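Local coordinates for glutaconate CoA-transferase subunit A (Acidaminococcus fermentans, PDB 1POI), which catalyses, as the large subunit of the enzyme, transfer of coenzyme A from acetyl-CoA to (R)-2-hydroxyglutarate and related acids such as glutaconate, at residues 247-250 with 251-255; 286-289 with 290-293; 108-111 with 112-116; 194-197 with 198-202. All coordinates share one frame; numbering follows the deposited sequence.

Contact 1 of 4, residues 247-250 with 251-255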
loop_
_atom_site.group_PDB
_atom_site.type_symbol
_atom_site.label_atom_id
_atom_site.label_comp_id
_atom_site.label_asym_id
_atom_site.label_seq_id
_atom_site.Cartn_x
_atom_site.Cartn_y
_atom_site.Cartn_z
ATOM N N SER A 247 -15.642 -19.122 -10.917
ATOM C CA SER A 247 -14.380 -18.721 -11.521
ATOM C C SER A 247 -13.559 -17.853 -10.580
ATOM O O SER A 247 -14.087 -17.319 -9.584
ATOM C CB SER A 247 -14.629 -18.023 -12.854
ATOM O OG SER A 247 -15.260 -16.782 -12.658
ATOM N N GLN A 248 -12.263 -17.745 -10.886
ATOM C CA GLN A 248 -11.316 -16.951 -10.082
ATOM C C GLN A 248 -11.689 -15.478 -10.076
ATOM O O GLN A 248 -12.538 -15.029 -10.835
ATOM C CB GLN A 248 -9.883 -17.087 -10.618
ATOM C CG GLN A 248 -9.500 -18.494 -10.908
ATOM C CD GLN A 248 -8.085 -18.629 -11.324
ATOM O OE1 GLN A 248 -7.757 -18.556 -12.514
ATOM N NE2 GLN A 248 -7.207 -18.852 -10.349
ATOM N N CYS A 249 -11.042 -14.729 -9.211
ATOM C CA CYS A 249 -11.271 -13.324 -9.130
ATOM C C CYS A 249 -10.088 -12.843 -8.332
ATOM O O CYS A 249 -10.067 -12.908 -7.087
ATOM C CB CYS A 249 -12.578 -13.041 -8.442
ATOM S SG CYS A 249 -12.872 -11.308 -8.183
ATOM N N TYR A 250 -9.063 -12.468 -9.094
ATOM C CA TYR A 250 -7.792 -11.978 -8.611
ATOM C C TYR A 250 -7.792 -11.257 -7.268
ATOM O O TYR A 250 -8.523 -10.291 -7.063
ATOM C CB TYR A 250 -7.174 -11.080 -9.688
ATOM C CG TYR A 250 -5.750 -10.658 -9.400
ATOM C CD1 TYR A 250 -5.484 -9.569 -8.573
ATOM C CD2 TYR A 250 -4.667 -11.380 -9.909
ATOM C CE1 TYR A 250 -4.198 -9.217 -8.252
ATOM C CE2 TYR A 250 -3.357 -11.025 -9.589
ATOM C CZ TYR A 250 -3.140 -9.948 -8.761
ATOM O OH TYR A 250 -1.858 -9.592 -8.400
ATOM N N GLY A 251 -6.964 -11.744 -6.348
ATOM C CA GLY A 251 -6.824 -11.113 -5.053
ATOM C C GLY A 251 -7.948 -11.383 -4.094
ATOM O O GLY A 251 -7.908 -10.934 -2.943
ATOM N N LEU A 252 -8.962 -12.108 -4.552
ATOM C CA LEU A 252 -10.076 -12.418 -3.682
ATOM C C LEU A 252 -10.303 -13.909 -3.469
ATOM O O LEU A 252 -10.340 -14.370 -2.328
ATOM C CB LEU A 252 -11.348 -11.737 -4.170
ATOM C CG LEU A 252 -11.363 -10.232 -3.917
ATOM C CD1 LEU A 252 -12.618 -9.624 -4.490
ATOM C CD2 LEU A 252 -11.289 -9.937 -2.442
ATOM N N TYR A 253 -10.420 -14.673 -4.546
ATOM C CA TYR A 253 -10.668 -16.095 -4.394
ATOM C C TYR A 253 -10.284 -16.868 -5.617
ATOM O O TYR A 253 -10.181 -16.306 -6.689
ATOM C CB TYR A 253 -12.133 -16.372 -4.011
ATOM C CG TYR A 253 -13.173 -15.668 -4.866
ATOM C CD1 TYR A 253 -13.592 -16.212 -6.082
ATOM C CD2 TYR A 253 -13.723 -14.458 -4.467
ATOM C CE1 TYR A 253 -14.522 -15.569 -6.863
ATOM C CE2 TYR A 253 -14.651 -13.808 -5.247
ATOM C CZ TYR A 253 -15.047 -14.368 -6.442
ATOM O OH TYR A 253 -15.994 -13.727 -7.206
ATOM N N ASP A 254 -10.102 -18.165 -5.434
ATOM C CA ASP A 254 -9.676 -19.095 -6.460
ATOM C C ASP A 254 -10.871 -19.856 -7.087
ATOM O O ASP A 254 -11.995 -19.823 -6.545
ATOM C CB ASP A 254 -8.719 -20.053 -5.766
ATOM C CG ASP A 254 -7.709 -20.643 -6.699
ATOM O OD1 ASP A 254 -7.955 -20.647 -7.921
ATOM O OD2 ASP A 254 -6.653 -21.107 -6.201
ATOM N N TYR A 255 -10.664 -20.536 -8.217
ATOM C CA TYR A 255 -11.776 -21.259 -8.805
ATOM C C TYR A 255 -12.224 -22.392 -7.907
ATOM O O TYR A 255 -11.446 -22.934 -7.138
ATOM C CB TYR A 255 -11.510 -21.773 -10.226
ATOM C CG TYR A 255 -10.124 -22.277 -10.577
ATOM C CD1 TYR A 255 -9.376 -23.066 -9.709
ATOM C CD2 TYR A 255 -9.545 -21.926 -11.792
ATOM C CE1 TYR A 255 -8.078 -23.484 -10.046
ATOM C CE2 TYR A 255 -8.257 -22.338 -12.140
ATOM C CZ TYR A 255 -7.528 -23.110 -11.263
ATOM O OH TYR A 255 -6.247 -23.480 -11.629
#

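Contact 2 of 4, residues 286-289 with 290-293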
loop_
_atom_site.group_PDB
_atom_site.type_symbol
_atom_site.label_atom_id
_atom_site.label_comp_id
_atom_site.label_asym_id
_atom_site.label_seq_id
_atom_site.Cartn_x
_atom_site.Cartn_y
_atom_site.Cartn_z
ATOM N N ASP A 286 -32.551 -15.567 -5.678
ATOM C CA ASP A 286 -31.536 -14.547 -5.904
ATOM C C ASP A 286 -30.150 -15.065 -5.558
ATOM O O ASP A 286 -30.013 -16.198 -5.082
ATOM C CB ASP A 286 -31.852 -13.295 -5.093
ATOM C CG ASP A 286 -32.007 -13.578 -3.635
ATOM O OD1 ASP A 286 -31.692 -14.706 -3.229
ATOM O OD2 ASP A 286 -32.425 -12.669 -2.879
ATOM N N HIS A 287 -29.140 -14.222 -5.774
ATOM C CA HIS A 287 -27.744 -14.581 -5.534
ATOM C C HIS A 287 -27.455 -14.964 -4.075
ATOM O O HIS A 287 -26.681 -15.887 -3.808
ATOM C CB HIS A 287 -26.805 -13.462 -6.000
ATOM C CG HIS A 287 -25.365 -13.868 -6.022
ATOM N ND1 HIS A 287 -24.878 -14.841 -6.868
ATOM C CD2 HIS A 287 -24.297 -13.397 -5.335
ATOM C CE1 HIS A 287 -23.573 -14.948 -6.700
ATOM N NE2 HIS A 287 -23.194 -14.083 -5.777
ATOM N N ASP A 288 -28.058 -14.258 -3.132
ATOM C CA ASP A 288 -27.861 -14.606 -1.754
ATOM C C ASP A 288 -28.153 -16.103 -1.583
ATOM O O ASP A 288 -27.317 -16.833 -1.074
ATOM C CB ASP A 288 -28.753 -13.743 -0.868
ATOM C CG ASP A 288 -28.122 -12.397 -0.555
ATOM O OD1 ASP A 288 -27.031 -12.109 -1.083
ATOM O OD2 ASP A 288 -28.678 -11.635 0.254
ATOM N N GLU A 289 -29.280 -16.571 -2.116
ATOM C CA GLU A 289 -29.666 -17.976 -2.044
ATOM C C GLU A 289 -28.589 -18.888 -2.574
ATOM O O GLU A 289 -28.433 -20.023 -2.108
ATOM C CB GLU A 289 -30.944 -18.235 -2.842
ATOM C CG GLU A 289 -32.156 -17.580 -2.253
ATOM C CD GLU A 289 -33.393 -18.443 -2.316
ATOM O OE1 GLU A 289 -33.447 -19.389 -3.136
ATOM O OE2 GLU A 289 -34.318 -18.168 -1.519
ATOM N N TYR A 290 -27.894 -18.426 -3.598
ATOM C CA TYR A 290 -26.823 -19.206 -4.194
ATOM C C TYR A 290 -25.675 -19.318 -3.175
ATOM O O TYR A 290 -25.141 -20.404 -2.931
ATOM C CB TYR A 290 -26.362 -18.521 -5.483
ATOM C CG TYR A 290 -25.207 -19.184 -6.205
ATOM C CD1 TYR A 290 -25.422 -20.252 -7.060
ATOM C CD2 TYR A 290 -23.898 -18.693 -6.086
ATOM C CE1 TYR A 290 -24.390 -20.812 -7.779
ATOM C CE2 TYR A 290 -22.855 -19.260 -6.810
ATOM C CZ TYR A 290 -23.112 -20.316 -7.653
ATOM O OH TYR A 290 -22.090 -20.890 -8.377
ATOM N N LEU A 291 -25.334 -18.200 -2.544
ATOM C CA LEU A 291 -24.245 -18.173 -1.563
ATOM C C LEU A 291 -24.558 -19.073 -0.383
ATOM O O LEU A 291 -23.723 -19.885 0.047
ATOM C CB LEU A 291 -23.980 -16.740 -1.085
ATOM C CG LEU A 291 -23.491 -15.803 -2.197
ATOM C CD1 LEU A 291 -23.237 -14.434 -1.627
ATOM C CD2 LEU A 291 -22.229 -16.351 -2.883
ATOM N N ASN A 292 -25.782 -18.964 0.115
ATOM C CA ASN A 292 -26.183 -19.761 1.246
ATOM C C ASN A 292 -26.210 -21.249 0.923
ATOM O O ASN A 292 -25.745 -22.075 1.707
ATOM C CB ASN A 292 -27.485 -19.231 1.803
ATOM C CG ASN A 292 -27.275 -18.003 2.647
ATOM O OD1 ASN A 292 -26.151 -17.689 3.007
ATOM N ND2 ASN A 292 -28.344 -17.312 2.987
ATOM N N LYS A 293 -26.655 -21.574 -0.281
ATOM C CA LYS A 293 -26.708 -22.959 -0.723
ATOM C C LYS A 293 -25.301 -23.513 -0.620
ATOM O O LYS A 293 -25.105 -24.602 -0.101
ATOM C CB LYS A 293 -27.195 -23.031 -2.173
ATOM C CG LYS A 293 -27.287 -24.426 -2.733
ATOM C CD LYS A 293 -28.700 -24.761 -3.226
ATOM C CE LYS A 293 -28.807 -26.241 -3.586
ATOM N NZ LYS A 293 -27.809 -26.610 -4.647
#

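Contact 3 of 4, residues 108-111 with 112-116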
loop_
_atom_site.group_PDB
_atom_site.type_symbol
_atom_site.label_atom_id
_atom_site.label_comp_id
_atom_site.label_asym_id
_atom_site.label_seq_id
_atom_site.Cartn_x
_atom_site.Cartn_y
_atom_site.Cartn_z
ATOM N N MET A 108 -11.514 -7.035 -32.591
ATOM C CA MET A 108 -12.849 -6.532 -32.904
ATOM C C MET A 108 -13.439 -5.709 -31.776
ATOM O O MET A 108 -13.925 -4.604 -31.987
ATOM C CB MET A 108 -13.783 -7.685 -33.270
ATOM C CG MET A 108 -13.401 -8.351 -34.593
ATOM S SD MET A 108 -14.374 -9.793 -35.017
ATOM C CE MET A 108 -15.971 -9.268 -34.625
ATOM N N TRP A 109 -13.376 -6.238 -30.571
ATOM C CA TRP A 109 -13.892 -5.528 -29.422
ATOM C C TRP A 109 -13.028 -4.294 -29.204
ATOM O O TRP A 109 -13.536 -3.215 -28.907
ATOM C CB TRP A 109 -13.834 -6.418 -28.178
ATOM C CG TRP A 109 -15.033 -7.281 -27.923
ATOM C CD1 TRP A 109 -16.333 -6.947 -28.134
ATOM C CD2 TRP A 109 -15.050 -8.563 -27.263
ATOM N NE1 TRP A 109 -17.161 -7.924 -27.629
ATOM C CE2 TRP A 109 -16.398 -8.927 -27.089
ATOM C CE3 TRP A 109 -14.055 -9.429 -26.794
ATOM C CZ2 TRP A 109 -16.782 -10.122 -26.464
ATOM C CZ3 TRP A 109 -14.442 -10.619 -26.171
ATOM C CH2 TRP A 109 -15.790 -10.950 -26.013
ATOM N N HIS A 110 -11.715 -4.430 -29.360
ATOM C CA HIS A 110 -10.852 -3.282 -29.135
ATOM C C HIS A 110 -11.132 -2.150 -30.134
ATOM O O HIS A 110 -11.351 -0.998 -29.725
ATOM C CB HIS A 110 -9.370 -3.684 -29.095
ATOM C CG HIS A 110 -8.473 -2.607 -28.569
ATOM N ND1 HIS A 110 -7.310 -2.232 -29.204
ATOM C CD2 HIS A 110 -8.602 -1.779 -27.506
ATOM C CE1 HIS A 110 -6.761 -1.222 -28.558
ATOM N NE2 HIS A 110 -7.525 -0.926 -27.521
ATOM N N ALA A 111 -11.153 -2.479 -31.421
ATOM C CA ALA A 111 -11.465 -1.517 -32.470
ATOM C C ALA A 111 -12.808 -0.845 -32.193
ATOM O O ALA A 111 -12.999 0.323 -32.522
ATOM C CB ALA A 111 -11.517 -2.189 -33.781
ATOM N N ALA A 112 -13.742 -1.567 -31.582
ATOM C CA ALA A 112 -15.043 -0.979 -31.256
ATOM C C ALA A 112 -14.882 0.079 -30.170
ATOM O O ALA A 112 -15.394 1.189 -30.282
ATOM C CB ALA A 112 -16.035 -2.056 -30.815
ATOM N N ALA A 113 -14.149 -0.260 -29.120
ATOM C CA ALA A 113 -13.932 0.688 -28.040
ATOM C C ALA A 113 -13.220 1.910 -28.603
ATOM O O ALA A 113 -13.423 3.028 -28.128
ATOM C CB ALA A 113 -13.107 0.048 -26.944
ATOM N N LEU A 114 -12.398 1.676 -29.623
ATOM C CA LEU A 114 -11.633 2.736 -30.262
ATOM C C LEU A 114 -12.440 3.641 -31.193
ATOM O O LEU A 114 -12.170 4.827 -31.281
ATOM C CB LEU A 114 -10.438 2.137 -31.025
ATOM C CG LEU A 114 -9.019 2.122 -30.422
ATOM C CD1 LEU A 114 -9.009 2.266 -28.888
ATOM C CD2 LEU A 114 -8.311 0.841 -30.878
ATOM N N GLY A 115 -13.389 3.074 -31.926
ATOM C CA GLY A 115 -14.196 3.863 -32.840
ATOM C C GLY A 115 -13.772 3.680 -34.288
ATOM O O GLY A 115 -14.079 4.506 -35.145
ATOM N N LEU A 116 -13.058 2.606 -34.589
ATOM C CA LEU A 116 -12.611 2.387 -35.958
ATOM C C LEU A 116 -13.781 2.042 -36.877
ATOM O O LEU A 116 -14.746 1.404 -36.463
ATOM C CB LEU A 116 -11.569 1.258 -36.020
ATOM C CG LEU A 116 -10.290 1.327 -35.187
ATOM C CD1 LEU A 116 -9.367 0.198 -35.609
ATOM C CD2 LEU A 116 -9.577 2.642 -35.361
#

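Contact 4 of 4, residues 194-197 with 198-202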
loop_
_atom_site.group_PDB
_atom_site.type_symbol
_atom_site.label_atom_id
_atom_site.label_comp_id
_atom_site.label_asym_id
_atom_site.label_seq_id
_atom_site.Cartn_x
_atom_site.Cartn_y
_atom_site.Cartn_z
ATOM N N LYS A 194 -7.428 -7.241 -17.138
ATOM C CA LYS A 194 -8.813 -6.910 -17.427
ATOM C C LYS A 194 -9.427 -7.703 -18.563
ATOM O O LYS A 194 -10.635 -7.689 -18.725
ATOM C CB LYS A 194 -8.923 -5.434 -17.804
ATOM C CG LYS A 194 -8.812 -4.483 -16.660
ATOM C CD LYS A 194 -7.402 -4.048 -16.377
ATOM C CE LYS A 194 -7.283 -3.955 -14.866
ATOM N NZ LYS A 194 -6.136 -3.179 -14.325
ATOM N N PHE A 195 -8.611 -8.365 -19.372
ATOM C CA PHE A 195 -9.130 -9.094 -20.534
ATOM C C PHE A 195 -9.881 -8.047 -21.397
ATOM O O PHE A 195 -9.443 -6.895 -21.488
ATOM C CB PHE A 195 -10.033 -10.274 -20.103
ATOM C CG PHE A 195 -9.419 -11.155 -19.021
ATOM C CD1 PHE A 195 -8.292 -11.922 -19.288
ATOM C CD2 PHE A 195 -9.940 -11.156 -17.723
ATOM C CE1 PHE A 195 -7.690 -12.669 -18.279
ATOM C CE2 PHE A 195 -9.352 -11.893 -16.720
ATOM C CZ PHE A 195 -8.224 -12.647 -16.992
ATOM N N GLN A 196 -11.007 -8.414 -21.998
ATOM C CA GLN A 196 -11.762 -7.474 -22.829
ATOM C C GLN A 196 -12.675 -6.566 -22.019
ATOM O O GLN A 196 -13.365 -5.717 -22.557
ATOM C CB GLN A 196 -12.627 -8.239 -23.813
ATOM C CG GLN A 196 -13.814 -8.921 -23.139
ATOM C CD GLN A 196 -13.513 -10.303 -22.586
ATOM O OE1 GLN A 196 -12.356 -10.755 -22.528
ATOM N NE2 GLN A 196 -14.558 -10.994 -22.198
ATOM N N ASP A 197 -12.640 -6.698 -20.715
ATOM C CA ASP A 197 -13.536 -5.927 -19.880
ATOM C C ASP A 197 -13.681 -4.433 -20.051
ATOM O O ASP A 197 -14.807 -3.948 -20.020
ATOM C CB ASP A 197 -13.330 -6.287 -18.418
ATOM C CG ASP A 197 -13.727 -7.698 -18.131
ATOM O OD1 ASP A 197 -13.611 -8.552 -19.036
ATOM O OD2 ASP A 197 -14.145 -7.965 -16.996
ATOM N N VAL A 198 -12.576 -3.699 -20.219
ATOM C CA VAL A 198 -12.651 -2.236 -20.375
ATOM C C VAL A 198 -13.146 -1.819 -21.781
ATOM O O VAL A 198 -13.915 -0.862 -21.935
ATOM C CB VAL A 198 -11.300 -1.579 -20.011
ATOM C CG1 VAL A 198 -11.383 -0.065 -20.113
ATOM C CG2 VAL A 198 -10.926 -1.941 -18.583
ATOM N N ASP A 199 -12.727 -2.578 -22.791
ATOM C CA ASP A 199 -13.132 -2.358 -24.169
ATOM C C ASP A 199 -14.659 -2.463 -24.277
ATOM O O ASP A 199 -15.324 -1.530 -24.703
ATOM C CB ASP A 199 -12.530 -3.429 -25.080
ATOM C CG ASP A 199 -11.102 -3.128 -25.512
ATOM O OD1 ASP A 199 -10.587 -1.995 -25.321
ATOM O OD2 ASP A 199 -10.497 -4.051 -26.093
ATOM N N ILE A 200 -15.216 -3.604 -23.896
ATOM C CA ILE A 200 -16.661 -3.806 -23.978
ATOM C C ILE A 200 -17.516 -2.878 -23.093
ATOM O O ILE A 200 -18.724 -2.761 -23.320
ATOM C CB ILE A 200 -17.047 -5.301 -23.787
ATOM C CG1 ILE A 200 -16.779 -5.782 -22.348
ATOM C CG2 ILE A 200 -16.227 -6.130 -24.720
ATOM C CD1 ILE A 200 -17.244 -7.208 -22.049
ATOM N N ALA A 201 -16.911 -2.223 -22.098
ATOM C CA ALA A 201 -17.666 -1.273 -21.244
ATOM C C ALA A 201 -17.581 0.129 -21.867
ATOM O O ALA A 201 -18.189 1.073 -21.364
ATOM C CB ALA A 201 -17.101 -1.223 -19.825
ATOM N N GLU A 202 -16.694 0.281 -22.848
ATOM C CA GLU A 202 -16.535 1.532 -23.547
ATOM C C GLU A 202 -17.409 1.442 -24.799
ATOM O O GLU A 202 -18.113 2.401 -25.140
ATOM C CB GLU A 202 -15.068 1.783 -23.928
ATOM C CG GLU A 202 -14.872 3.064 -24.740
ATOM C CD GLU A 202 -13.453 3.639 -24.696
ATOM O OE1 GLU A 202 -12.483 2.906 -24.979
ATOM O OE2 GLU A 202 -13.311 4.845 -24.403
#

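Contact 1 of 4, residues 247-250 with 251-255
Cys249 and Tyr253 face each other across a tight reversal of the chain and satisfy each other's backbone groups. Cys249 N donates to Tyr253 O at 3.1 Å, and Tyr253 N returns a straighter bond to Cys249 O (N-H...O 164°). The same Cys249 O also takes the N-H of Leu252, with Leu252 N 2.9 Å away and in the carbonyl plane, so two donors grip one oxygen. Two residues, Leu252 and Tyr253, thus stand opposite one, Cys249, which makes this single antiparallel hydrogen-bonded bridge a classic beta bulge. The backbone puts Cys249 CB over one face of the Tyr253 ring, 3.7 Å from its centroid (CH-pi); SG, anti to the backbone N (chi1 175°), lies obliquely to it, a sulfur-aromatic contact. That phenol OH bonds Glu212 and Ala244 N. Farther along, the Gln248 amide stacks on the Tyr255 ring, its plane turned 25° from the ring's. Gln248 NE2 gives a weak bond to Asp254 OD1, which takes a second one from Tyr255 N at 2.7 Å. The stronger polar partners of Gln248, Asp254 and Tyr255 belong to a chain of another protein: acidic side chains for Gln248 NE2 and Tyr255 OH, a basic one for Asp254 OD2.

Contact 2 of 4, residues 286-289 with 290-293
His287 and Tyr290, three residues apart on the helix, set their rings almost parallel, planes inclined by 19° but slid until they barely overlap. The centroids are 5.6 Å apart, and the touching is left to His287 CE1 and Tyr290 CD2, at 3.8 Å. A shared first torsion, CG anti to N (chi1 -169° for His287, 178° for Tyr290), sends both rings off the helix in a similar sense. Leu291, one turn on from His287, approaches the imidazole from the same side of its plane as Tyr290, with its CD2 3.8 Å from His287 NE2, and the two side chains cross at a slant. The backbone beneath is the start of helix 287-294. Asp286, the N-cap residue, accepts from Glu289 N through OD1 at 3.2 Å, and the regular i to i+4 bonds follow, including Leu291 N to His287 O at 3.0 Å. At their polar ends the rings are held by other parts of the chain: His287 NE2 by Pro241 O, Tyr290 OH by His245 ND1. Helix 287-294 is tied to helix 270-282 by a salt bridge from Lys293 to Glu279, Phe36 of helix 32-40 meets the Tyr290 ring nearly at right angles, and Asn292 reaches Thr297 of a neighbouring subunit.

Contact 3 of 4, residues 108-111 with 112-116
His110 and Leu114, a helical turn apart, make the main side-chain contact, a CH-pi interaction. Leu114 CD2 stands over one face of the imidazole, 3.7 Å from the centroid of the His110 ring and displaced toward its rim, while Leu114 CD1 nears the ring at His110 NE2. The first torsion brings the imidazole round to the leucine, CG anti to the backbone N (chi1 -167°). A second apolar contact joins Ala111 CB to Leu116 CD1 at 3.7 Å, where the chain beyond the helix folds back on the last turn. Backbone hydrogen bonds form the other group. Those from Ala112 N to Met108 O, Ala113 N to Trp109 O and Leu114 N to His110 O are ordinary i to i+4 bonds. Ala111 O is gripped twice, by Gly115 N at 2.8 Å and by Leu116 N at 3.1 Å, which arrive from opposite faces of the carbonyl plane. The His110 ring also meets His110 of a second copy of this protein, at a subunit interface. Positive phi at Gly115 (103°), the C-prime residue, ends helix 102-114 in a Schellman motif, with Leu116 N to Ala111 O its main bond and Gly115 N to Ala112 O the weak inner one.

Contact 4 of 4, residues 194-197 with 198-202
Gln196 and Ile200 are brought together by matching first torsions: in each, the gamma carbon (CG of Gln196, CG1 of Ile200) sits between the backbone N and the carbonyl carbon, with chi1 72° and 68°. This places Gln196 CG 4.0 Å from both Ile200 CD1 and Ile200 CG2, the two side chains crossing at a slant, while a bend at chi2 turns the glutamine amide toward partners elsewhere in the chain. Ile200 CG1 meanwhile lies 3.4 Å from Gln196 O. That oxygen is the acceptor of a remarkably straight bond from Ile200 N, 3.1 Å long with an N-H...O angle of 172°. The next one, Ala201 N to Asp197 O at 3.4 Å, is weak. On another flank Lys194 and Val198 lie alongside one another, pointing the same way, and Lys194 CG touches Val198 CG2 at 3.8 Å. The chain enters the helix through a type II' beta turn from Lys194 to Asp197, closed by Asp197 N donating to Lys194 O at 3.0 Å. Polar ends are met from outside: Gln196 by Tyr106 OH, Leu22 O and Gly24 O, Asp197 by Gly24 N and a salt bridge to Arg29, Lys194 by Asp228. Trp109 of helix 102-114 packs on Gln196, just before helix 197-203, and on Ile200 within it; Ile200 also meets Ala175 and Ile177 of strand 174-179 in the parallel sheet.

How the contacts relate
Along the chain the order is contact 3, contact 4, contact 1, contact 2. Contacts 3 and 4 belong together: their centres are 10 Å apart, and helix 102-114 packs on helix 197-203, Trp109 meeting Ile200 and Gln196, and His110 CD2 lying 3.0 Å from Asp199 OD1. Both belong to the coenzyme A transferase fold, with its parallel sheet of seven strands. Contact 1, in the loop after strand 236-239, is about 18 Å between centres from both contact 4 and contact 2, without touching either. Contact 2 lies about 36 Å between centres from contact 3, across the chain's centre. All four reach other chains, so these local motifs also help shape subunit interfaces.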